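Local atomic coordinates of secreted effector protein sseI (Salmonella enterica subsp. enterica serovar Typhimurium, PDB entry 4G2B), a protein that is a secreted bacterial effector with a papain-like fold of the dermonecrotoxin family, and probably acts as an enzyme inside host cells. Residues Ala20-Leu25 / Pro112-Ala117; Arg104-Leu109 / Met126-Lys131; Ile133-Phe138 / Gly162-Thr167. All coordinates share one frame; numbering follows the deposited sequence.

Interaction 1 of 3, residues Ala20-Leu25 / Pro112-Ala117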
loop_
_atom_site.group_PDB
_atom_site.type_symbol
_atom_site.label_atom_id
_atom_site.label_comp_id
_atom_site.label_asym_id
_atom_site.label_seq_id
_atom_site.Cartn_x
_atom_site.Cartn_y
_atom_site.Cartn_z
ATOM N N ALA A 20 -15.960 11.822 -9.176
ATOM C CA ALA A 20 -16.416 12.880 -10.102
ATOM C C ALA A 20 -15.353 13.267 -11.118
ATOM O O ALA A 20 -15.657 13.561 -12.272
ATOM C CB ALA A 20 -16.926 14.103 -9.342
ATOM N N TYR A 21 -14.094 13.248 -10.742
ATOM C CA TYR A 21 -13.068 13.537 -11.739
ATOM C C TYR A 21 -13.054 12.439 -12.796
ATOM O O TYR A 21 -12.927 12.725 -13.964
ATOM C CB TYR A 21 -11.649 13.696 -11.123
ATOM C CG TYR A 21 -11.510 14.941 -10.322
ATOM C CD1 TYR A 21 -12.024 16.167 -10.791
ATOM C CD2 TYR A 21 -10.909 14.922 -9.076
ATOM C CE1 TYR A 21 -11.914 17.327 -10.050
ATOM C CE2 TYR A 21 -10.815 16.085 -8.311
ATOM C CZ TYR A 21 -11.309 17.282 -8.814
ATOM O OH TYR A 21 -11.199 18.422 -8.064
ATOM N N LEU A 22 -13.194 11.198 -12.355
ATOM C CA LEU A 22 -13.165 10.097 -13.266
ATOM C C LEU A 22 -14.301 10.157 -14.289
ATOM O O LEU A 22 -14.142 9.889 -15.519
ATOM C CB LEU A 22 -13.283 8.784 -12.512
ATOM C CG LEU A 22 -13.152 7.604 -13.487
ATOM C CD1 LEU A 22 -11.886 7.678 -14.304
ATOM C CD2 LEU A 22 -13.316 6.219 -12.770
ATOM N N GLU A 23 -15.444 10.487 -13.752
ATOM C CA GLU A 23 -16.628 10.555 -14.542
ATOM C C GLU A 23 -16.525 11.718 -15.552
ATOM O O GLU A 23 -16.934 11.547 -16.712
ATOM C CB GLU A 23 -17.862 10.716 -13.650
ATOM C CG GLU A 23 -19.128 11.001 -14.466
ATOM C CD GLU A 23 -19.437 9.894 -15.425
ATOM O OE1 GLU A 23 -20.044 10.174 -16.508
ATOM O OE2 GLU A 23 -19.057 8.733 -15.096
ATOM N N GLU A 24 -15.938 12.856 -15.137
ATOM C CA GLU A 24 -15.773 13.932 -16.062
ATOM C C GLU A 24 -14.751 13.571 -17.143
ATOM O O GLU A 24 -14.940 13.966 -18.269
ATOM C CB GLU A 24 -15.369 15.240 -15.425
ATOM C CG GLU A 24 -16.262 15.739 -14.356
ATOM C CD GLU A 24 -15.598 16.933 -13.654
ATOM O OE1 GLU A 24 -15.238 16.800 -12.470
ATOM O OE2 GLU A 24 -15.392 17.975 -14.361
ATOM N N LEU A 25 -13.716 12.812 -16.803
ATOM C CA LEU A 25 -12.754 12.397 -17.793
ATOM C C LEU A 25 -13.422 11.477 -18.786
ATOM O O LEU A 25 -13.211 11.592 -19.986
ATOM C CB LEU A 25 -11.557 11.683 -17.148
ATOM C CG LEU A 25 -10.558 12.654 -16.526
ATOM C CD1 LEU A 25 -9.887 12.017 -15.345
ATOM C CD2 LEU A 25 -9.492 13.117 -17.517
ATOM N N PRO A 112 -9.161 2.312 -13.860
ATOM C CA PRO A 112 -8.427 3.569 -13.789
ATOM C C PRO A 112 -8.278 4.037 -12.316
ATOM O O PRO A 112 -9.184 3.852 -11.498
ATOM C CB PRO A 112 -9.323 4.558 -14.573
ATOM C CG PRO A 112 -10.671 3.839 -14.639
ATOM C CD PRO A 112 -10.320 2.400 -14.736
ATOM N N LEU A 113 -7.153 4.696 -12.021
ATOM C CA LEU A 113 -6.790 5.060 -10.666
ATOM C C LEU A 113 -6.746 6.544 -10.573
ATOM O O LEU A 113 -6.113 7.201 -11.383
ATOM C CB LEU A 113 -5.399 4.511 -10.310
ATOM C CG LEU A 113 -5.188 3.030 -10.448
ATOM C CD1 LEU A 113 -3.713 2.799 -10.070
ATOM C CD2 LEU A 113 -6.178 2.312 -9.557
ATOM N N ILE A 114 -7.395 7.090 -9.567
ATOM C CA ILE A 114 -7.128 8.462 -9.187
ATOM C C ILE A 114 -6.970 8.373 -7.670
ATOM O O ILE A 114 -7.966 8.192 -6.918
ATOM C CB ILE A 114 -8.232 9.408 -9.590
ATOM C CG1 ILE A 114 -8.432 9.400 -11.098
ATOM C CG2 ILE A 114 -7.948 10.826 -9.058
ATOM C CD1 ILE A 114 -9.843 9.958 -11.392
ATOM N N LEU A 115 -5.712 8.409 -7.239
ATOM C CA LEU A 115 -5.377 8.152 -5.863
ATOM C C LEU A 115 -4.444 9.158 -5.297
ATOM O O LEU A 115 -3.780 9.887 -6.059
ATOM C CB LEU A 115 -4.689 6.789 -5.770
ATOM C CG LEU A 115 -5.538 5.573 -6.109
ATOM C CD1 LEU A 115 -4.661 4.381 -6.321
ATOM C CD2 LEU A 115 -6.515 5.291 -4.952
ATOM N N SER A 116 -4.323 9.146 -3.957
ATOM C CA SER A 116 -3.334 9.956 -3.277
ATOM C C SER A 116 -1.965 9.418 -3.691
ATOM O O SER A 116 -1.884 8.292 -4.112
ATOM C CB SER A 116 -3.560 9.922 -1.751
ATOM O OG SER A 116 -3.024 8.731 -1.249
ATOM N N ALA A 117 -0.890 10.190 -3.575
ATOM C CA ALA A 117 0.459 9.628 -3.915
ATOM C C ALA A 117 0.719 8.320 -3.164
ATOM O O ALA A 117 1.225 7.343 -3.706
ATOM C CB ALA A 117 1.647 10.692 -3.572
#

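Interaction 2 of 3, residues Arg104-Leu109 / Met126-Lys131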
loop_
_atom_site.group_PDB
_atom_site.type_symbol
_atom_site.label_atom_id
_atom_site.label_comp_id
_atom_site.label_asym_id
_atom_site.label_seq_id
_atom_site.Cartn_x
_atom_site.Cartn_y
_atom_site.Cartn_z
ATOM N N ARG A 104 -2.153 -8.948 -17.428
ATOM C CA ARG A 104 -0.733 -9.022 -17.710
ATOM C C ARG A 104 0.113 -9.133 -16.495
ATOM O O ARG A 104 1.185 -8.580 -16.481
ATOM C CB ARG A 104 -0.276 -7.771 -18.417
ATOM C CG ARG A 104 -1.058 -7.442 -19.598
ATOM C CD ARG A 104 -0.171 -6.718 -20.520
ATOM N NE ARG A 104 -0.915 -6.256 -21.681
ATOM C CZ ARG A 104 -0.373 -6.049 -22.881
ATOM N NH1 ARG A 104 0.926 -6.296 -23.111
ATOM N NH2 ARG A 104 -1.144 -5.621 -23.870
ATOM N N GLY A 105 -0.346 -9.823 -15.466
ATOM C CA GLY A 105 0.474 -10.059 -14.272
ATOM C C GLY A 105 0.070 -9.236 -13.080
ATOM O O GLY A 105 0.565 -9.437 -11.988
ATOM N N MET A 106 -0.805 -8.258 -13.265
ATOM C CA MET A 106 -1.119 -7.378 -12.162
ATOM C C MET A 106 -2.603 -7.196 -12.112
ATOM O O MET A 106 -3.138 -6.113 -12.387
ATOM C CB MET A 106 -0.349 -6.060 -12.289
ATOM C CG MET A 106 1.142 -6.286 -12.397
ATOM S SD MET A 106 2.094 -4.818 -12.018
ATOM C CE MET A 106 1.296 -3.687 -13.116
ATOM N N SER A 107 -3.268 -8.286 -11.719
ATOM C CA SER A 107 -4.731 -8.385 -11.781
ATOM C C SER A 107 -5.427 -7.487 -10.765
ATOM O O SER A 107 -6.550 -7.052 -10.998
ATOM C CB SER A 107 -5.190 -9.857 -11.654
ATOM O OG SER A 107 -4.821 -10.352 -10.394
ATOM N N ASN A 108 -4.741 -7.140 -9.678
ATOM C CA ASN A 108 -5.224 -6.143 -8.763
ATOM C C ASN A 108 -5.383 -4.745 -9.407
ATOM O O ASN A 108 -6.123 -3.943 -8.918
ATOM C CB ASN A 108 -4.366 -6.140 -7.507
ATOM C CG ASN A 108 -4.306 -7.543 -6.852
ATOM O OD1 ASN A 108 -5.121 -8.436 -7.187
ATOM N ND2 ASN A 108 -3.332 -7.755 -5.933
ATOM N N LEU A 109 -4.753 -4.498 -10.549
ATOM C CA LEU A 109 -4.934 -3.244 -11.263
ATOM C C LEU A 109 -6.072 -3.372 -12.270
ATOM O O LEU A 109 -5.838 -3.556 -13.432
ATOM C CB LEU A 109 -3.618 -2.838 -11.971
ATOM C CG LEU A 109 -2.395 -2.488 -11.097
ATOM C CD1 LEU A 109 -1.287 -1.952 -12.009
ATOM C CD2 LEU A 109 -2.718 -1.456 -10.035
ATOM N N MET A 126 1.482 -3.552 -3.892
ATOM C CA MET A 126 0.824 -4.761 -3.466
ATOM C C MET A 126 0.240 -5.589 -4.645
ATOM O O MET A 126 -0.398 -6.591 -4.411
ATOM C CB MET A 126 -0.279 -4.397 -2.479
ATOM C CG MET A 126 0.159 -3.847 -1.199
ATOM S SD MET A 126 1.586 -4.560 -0.426
ATOM C CE MET A 126 0.864 -6.109 0.254
ATOM N N ALA A 127 0.448 -5.150 -5.887
ATOM C CA ALA A 127 -0.095 -5.768 -7.064
ATOM C C ALA A 127 0.910 -6.780 -7.606
ATOM O O ALA A 127 0.543 -7.597 -8.423
ATOM C CB ALA A 127 -0.420 -4.745 -8.139
ATOM N N THR A 128 2.144 -6.757 -7.143
ATOM C CA THR A 128 3.130 -7.716 -7.591
ATOM C C THR A 128 4.015 -8.148 -6.437
ATOM O O THR A 128 4.345 -7.383 -5.546
ATOM C CB THR A 128 3.976 -7.200 -8.809
ATOM O OG1 THR A 128 4.990 -8.164 -9.150
ATOM C CG2 THR A 128 4.618 -5.854 -8.508
ATOM N N ARG A 129 4.453 -9.390 -6.530
ATOM C CA ARG A 129 5.226 -10.026 -5.521
ATOM C C ARG A 129 6.669 -9.832 -5.918
ATOM O O ARG A 129 7.509 -9.659 -5.070
ATOM C CB ARG A 129 4.910 -11.556 -5.423
ATOM C CG ARG A 129 3.556 -12.085 -6.032
ATOM C CD ARG A 129 3.224 -11.691 -7.539
ATOM N NE ARG A 129 4.357 -11.846 -8.447
ATOM C CZ ARG A 129 4.516 -11.232 -9.619
ATOM N NH1 ARG A 129 3.669 -10.317 -10.077
ATOM N NH2 ARG A 129 5.591 -11.504 -10.330
ATOM N N ARG A 130 7.000 -9.916 -7.194
ATOM C CA ARG A 130 8.386 -9.911 -7.550
ATOM C C ARG A 130 8.801 -9.021 -8.727
ATOM O O ARG A 130 9.926 -9.169 -9.210
ATOM C CB ARG A 130 8.887 -11.352 -7.783
ATOM C CG ARG A 130 7.988 -12.261 -8.664
ATOM C CD ARG A 130 8.342 -13.801 -8.594
ATOM N NE ARG A 130 8.859 -14.227 -7.276
ATOM C CZ ARG A 130 8.126 -14.382 -6.163
ATOM N NH1 ARG A 130 6.801 -14.177 -6.184
ATOM N NH2 ARG A 130 8.720 -14.767 -5.024
ATOM N N LYS A 131 7.952 -8.116 -9.199
ATOM C CA LYS A 131 8.452 -7.169 -10.204
ATOM C C LYS A 131 9.104 -5.971 -9.465
ATOM O O LYS A 131 8.663 -5.581 -8.386
ATOM C CB LYS A 131 7.371 -6.727 -11.170
ATOM C CG LYS A 131 6.965 -7.815 -12.196
ATOM C CD LYS A 131 5.564 -7.599 -12.668
ATOM C CE LYS A 131 5.016 -8.700 -13.596
ATOM N NZ LYS A 131 4.796 -8.196 -14.943
HETATM O O HOH W 1 -2.076 -7.736 -9.129
#

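Interaction 3 of 3, residues Ile133-Phe138 / Gly162-Thr167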
loop_
_atom_site.group_PDB
_atom_site.type_symbol
_atom_site.label_atom_id
_atom_site.label_comp_id
_atom_site.label_asym_id
_atom_site.label_seq_id
_atom_site.Cartn_x
_atom_site.Cartn_y
_atom_site.Cartn_z
ATOM N N ILE A 133 9.680 -2.126 -9.567
ATOM C CA ILE A 133 8.894 -0.994 -10.053
ATOM C C ILE A 133 9.490 0.280 -9.495
ATOM O O ILE A 133 9.729 0.442 -8.281
ATOM C CB ILE A 133 7.426 -1.052 -9.676
ATOM C CG1 ILE A 133 6.849 -2.383 -10.174
ATOM C CG2 ILE A 133 6.676 0.122 -10.250
ATOM C CD1 ILE A 133 5.435 -2.685 -9.693
ATOM N N TYR A 134 9.756 1.189 -10.402
ATOM C CA TYR A 134 10.344 2.428 -9.998
ATOM C C TYR A 134 9.959 3.473 -10.996
ATOM O O TYR A 134 9.539 3.159 -12.138
ATOM C CB TYR A 134 11.865 2.269 -9.758
ATOM C CG TYR A 134 12.721 1.981 -10.939
ATOM C CD1 TYR A 134 12.941 2.965 -11.935
ATOM C CD2 TYR A 134 13.360 0.757 -11.071
ATOM C CE1 TYR A 134 13.761 2.683 -13.050
ATOM C CE2 TYR A 134 14.159 0.468 -12.170
ATOM C CZ TYR A 134 14.358 1.423 -13.159
ATOM O OH TYR A 134 15.198 1.089 -14.214
ATOM N N TYR A 135 10.010 4.710 -10.538
ATOM C CA TYR A 135 9.555 5.824 -11.329
ATOM C C TYR A 135 10.359 7.075 -11.065
ATOM O O TYR A 135 11.137 7.132 -10.128
ATOM C CB TYR A 135 8.084 6.129 -11.058
ATOM C CG TYR A 135 7.763 6.626 -9.655
ATOM C CD1 TYR A 135 7.958 7.957 -9.292
ATOM C CD2 TYR A 135 7.299 5.758 -8.672
ATOM C CE1 TYR A 135 7.680 8.388 -8.046
ATOM C CE2 TYR A 135 7.007 6.231 -7.416
ATOM C CZ TYR A 135 7.173 7.512 -7.107
ATOM O OH TYR A 135 6.853 7.949 -5.818
ATOM N N THR A 136 10.110 8.071 -11.910
ATOM C CA THR A 136 10.641 9.427 -11.737
ATOM C C THR A 136 9.615 10.362 -12.261
ATOM O O THR A 136 8.999 10.057 -13.273
ATOM C CB THR A 136 11.899 9.672 -12.588
ATOM O OG1 THR A 136 12.880 8.692 -12.284
ATOM C CG2 THR A 136 12.496 11.094 -12.334
ATOM N N ASP A 137 9.486 11.497 -11.601
ATOM C CA ASP A 137 8.562 12.518 -11.986
ATOM C C ASP A 137 9.270 13.647 -12.743
ATOM O O ASP A 137 10.285 14.099 -12.320
ATOM C CB ASP A 137 7.947 13.114 -10.723
ATOM C CG ASP A 137 6.904 12.195 -10.078
ATOM O OD1 ASP A 137 6.365 11.308 -10.752
ATOM O OD2 ASP A 137 6.636 12.375 -8.885
ATOM N N PHE A 138 8.681 14.128 -13.814
ATOM C CA PHE A 138 9.292 15.129 -14.622
ATOM C C PHE A 138 8.344 16.313 -14.811
ATOM O O PHE A 138 7.108 16.171 -14.756
ATOM C CB PHE A 138 9.635 14.518 -15.984
ATOM C CG PHE A 138 10.555 13.330 -15.925
ATOM C CD1 PHE A 138 11.935 13.501 -16.020
ATOM C CD2 PHE A 138 10.047 12.057 -15.861
ATOM C CE1 PHE A 138 12.794 12.449 -16.015
ATOM C CE2 PHE A 138 10.868 10.995 -15.846
ATOM C CZ PHE A 138 12.265 11.165 -15.924
ATOM N N GLY A 162 17.698 9.500 -8.801
ATOM C CA GLY A 162 16.433 10.021 -9.249
ATOM C C GLY A 162 15.332 8.970 -9.504
ATOM O O GLY A 162 14.233 9.293 -9.910
ATOM N N LYS A 163 15.615 7.716 -9.308
ATOM C CA LYS A 163 14.552 6.698 -9.331
ATOM C C LYS A 163 13.917 6.548 -7.924
ATOM O O LYS A 163 14.586 6.606 -6.913
ATOM C CB LYS A 163 15.112 5.348 -9.742
ATOM C CG LYS A 163 15.909 5.274 -11.023
ATOM C CD LYS A 163 15.438 6.153 -12.159
ATOM C CE LYS A 163 16.233 5.871 -13.463
ATOM N NZ LYS A 163 16.148 7.020 -14.396
ATOM N N VAL A 164 12.637 6.330 -7.889
ATOM C CA VAL A 164 11.906 6.192 -6.668
ATOM C C VAL A 164 11.276 4.826 -6.724
ATOM O O VAL A 164 10.581 4.501 -7.690
ATOM C CB VAL A 164 10.861 7.242 -6.541
ATOM C CG1 VAL A 164 10.167 7.102 -5.137
ATOM C CG2 VAL A 164 11.454 8.645 -6.809
ATOM N N PHE A 165 11.550 3.998 -5.709
ATOM C CA PHE A 165 11.214 2.556 -5.764
ATOM C C PHE A 165 9.880 2.211 -5.125
ATOM O O PHE A 165 9.663 2.329 -3.914
ATOM C CB PHE A 165 12.355 1.764 -5.164
ATOM C CG PHE A 165 13.556 1.876 -5.932
ATOM C CD1 PHE A 165 13.910 0.884 -6.822
ATOM C CD2 PHE A 165 14.309 3.031 -5.883
ATOM C CE1 PHE A 165 15.069 1.023 -7.663
ATOM C CE2 PHE A 165 15.460 3.166 -6.659
ATOM C CZ PHE A 165 15.828 2.164 -7.568
ATOM N N VAL A 166 8.946 1.827 -5.958
ATOM C CA VAL A 166 7.679 1.334 -5.468
ATOM C C VAL A 166 7.898 -0.048 -4.893
ATOM O O VAL A 166 7.298 -0.362 -3.877
ATOM C CB VAL A 166 6.609 1.252 -6.596
ATOM C CG1 VAL A 166 5.290 0.498 -6.107
ATOM C CG2 VAL A 166 6.291 2.674 -7.035
ATOM N N THR A 167 8.706 -0.861 -5.567
ATOM C CA THR A 167 9.130 -2.166 -5.028
ATOM C C THR A 167 10.617 -2.252 -5.067
ATOM O O THR A 167 11.265 -1.421 -5.677
ATOM C CB THR A 167 8.559 -3.333 -5.762
ATOM O OG1 THR A 167 9.150 -3.448 -7.071
ATOM C CG2 THR A 167 7.052 -3.201 -5.868
#

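Interaction 1 of 3, residues Ala20-Leu25 / Pro112-Ala117
Ile114 carries this contact through its last methyl, CD1, which reaches from the strand onto the side of helix 18-26. CD1 lies 3.7 Å from the backbone N of Leu22 and 3.8 Å from Leu22 CB, with Tyr21 CB beside it at 4.2 Å. Leu25 CD1 makes a looser approach to Ile114 CD1, at 4.5 Å. Both methyls of Leu22 rest on the ring of Pro112, the residue just before the strand: CD1 and CD2 each lie 4.0 Å from Pro112 CG, and the two side chains cross at about a right angle. With CG of Leu22 anti to the backbone N (chi1 -176°), its fork spreads over the proline while CB remains on Ile114. No hydrogen bond joins the two segments; side-chain contacts between them are apolar. The helix and strand run 150° apart, their axes 9.4 Å from each other. Phe94 of strand 90-95 touches Tyr21, Leu25 and Ile114, while Phe52 of helix 42-56 touches Tyr21 and Leu25. The N-terminal helix thus packs on the outermost strand of this papain-like fold's antiparallel sheet, backbone-bonded to strand 90-95 and, through Ile114, to Asn11 and Thr13; Leu113 points away, onto helix 117-125.

Interaction 2 of 3, residues Arg104-Leu109 / Met126-Lys131
Two loops meet at Ala127, whose methyl group is flanked by Met106, Asn108 and Leu109 in a mixed apolar and water-bridged loop-to-loop contact of the papain-like fold. One loop links strand 90-95 to strand 113-116 and contains a type I beta turn from Met106 to Leu109; the other links helix 117-125 to strand 132-138 and contains an ST motif at Thr128. Around Ala127 CB, Met106 CB lies at 4.4 Å, Asn108 CB at 4.2 Å and Leu109 CG at 4.2 Å. No direct hydrogen bond spans the loops. Instead a water takes a hydrogen bond from Asn108 N and gives one to Ala127 O (2.7 Å from the water oxygen), fixing the turn to 126-131. Asn108 ND2 lies 3.5 Å from Met126 O, an oxygen that accepts a hydrogen bond from Thr9 of the second subunit, so this corner lies by the subunit interface. At the other end two basic chains come near carbonyls of 104-109 without bonding to them: Arg129, bent at chi2 and chi3, brings NH1 to 3.7 Å from Gly105 O, and Lys131 NZ stops 3.9 Å from Arg104 O, its salt bridge being with Asp70. Within 126-131, Thr128 OG1 accepts from Lys131 N at 3.0 Å (153° at the hydrogen) and more weakly from Arg130 N.

Interaction 3 of 3, residues Ile133-Phe138 / Gly162-Thr167
Tyr135 leaves its strand with CG wedged between the backbone N and the carbonyl carbon (chi1 66°), a torsion that leans the ring from CB back over the neighbouring strand. CG comes first, 4.0 Å from Val164 O. Of the ring carbons, CD2 has Val166 CG2 at 3.6 Å, in the ring plane at the edge. Val164 CB lies over one face, 3.8 Å from the ring centroid and nearest CE1, a CH-pi contact. At the tip, OH lies 3.5 Å from Val164 CG1. Arg64 of strand 61-69 adds a cation-pi contact to this ring. Beneath the ring the backbones form an antiparallel pair at the margin of the antiparallel sheet of this papain-like fold, where short strand 164-165 lines strand 132-138: Tyr135 and Val164 exchange two hydrogen bonds, and Tyr134 with Phe165 is the adjoining non-hydrogen-bonded pair. There Tyr134 CB makes a CH-pi contact over the Phe165 ring, 4.1 Å from its centroid, and the two aromatic side chains run alongside each other with planes 49° apart. Where the chain approaches strand 164-165, Thr136 OG1 donates to Gly162 O from above the carbonyl plane and also bonds Tyr148. At the far end Ile133 O is gripped twice, by Val166 N at 2.8 Å and by the straighter bond from Thr167 N, 169° at the hydrogen.

Interactions 1 and 3 sit at the two margins of one antiparallel sheet: strands 113-116 and 164-165 are its outermost within the chain, and the centres of the two contacts are about 21 Å apart, on opposite sides of the chain's centre. Interaction 2 lies about 20 Å, centre to centre, from interaction 1 and about 17 Å from interaction 3. Its loop 104-109 leads into strand 113-116 of interaction 1, and its loop 126-131 into strand 132-138 of interaction 3. At that second junction the contacts touch: Lys131 O and Thr167 OG1 are 2.6 Å apart, a probable hydrogen bond, and Thr128 CG2 packs on Ile133 CD1 at 3.5 Å.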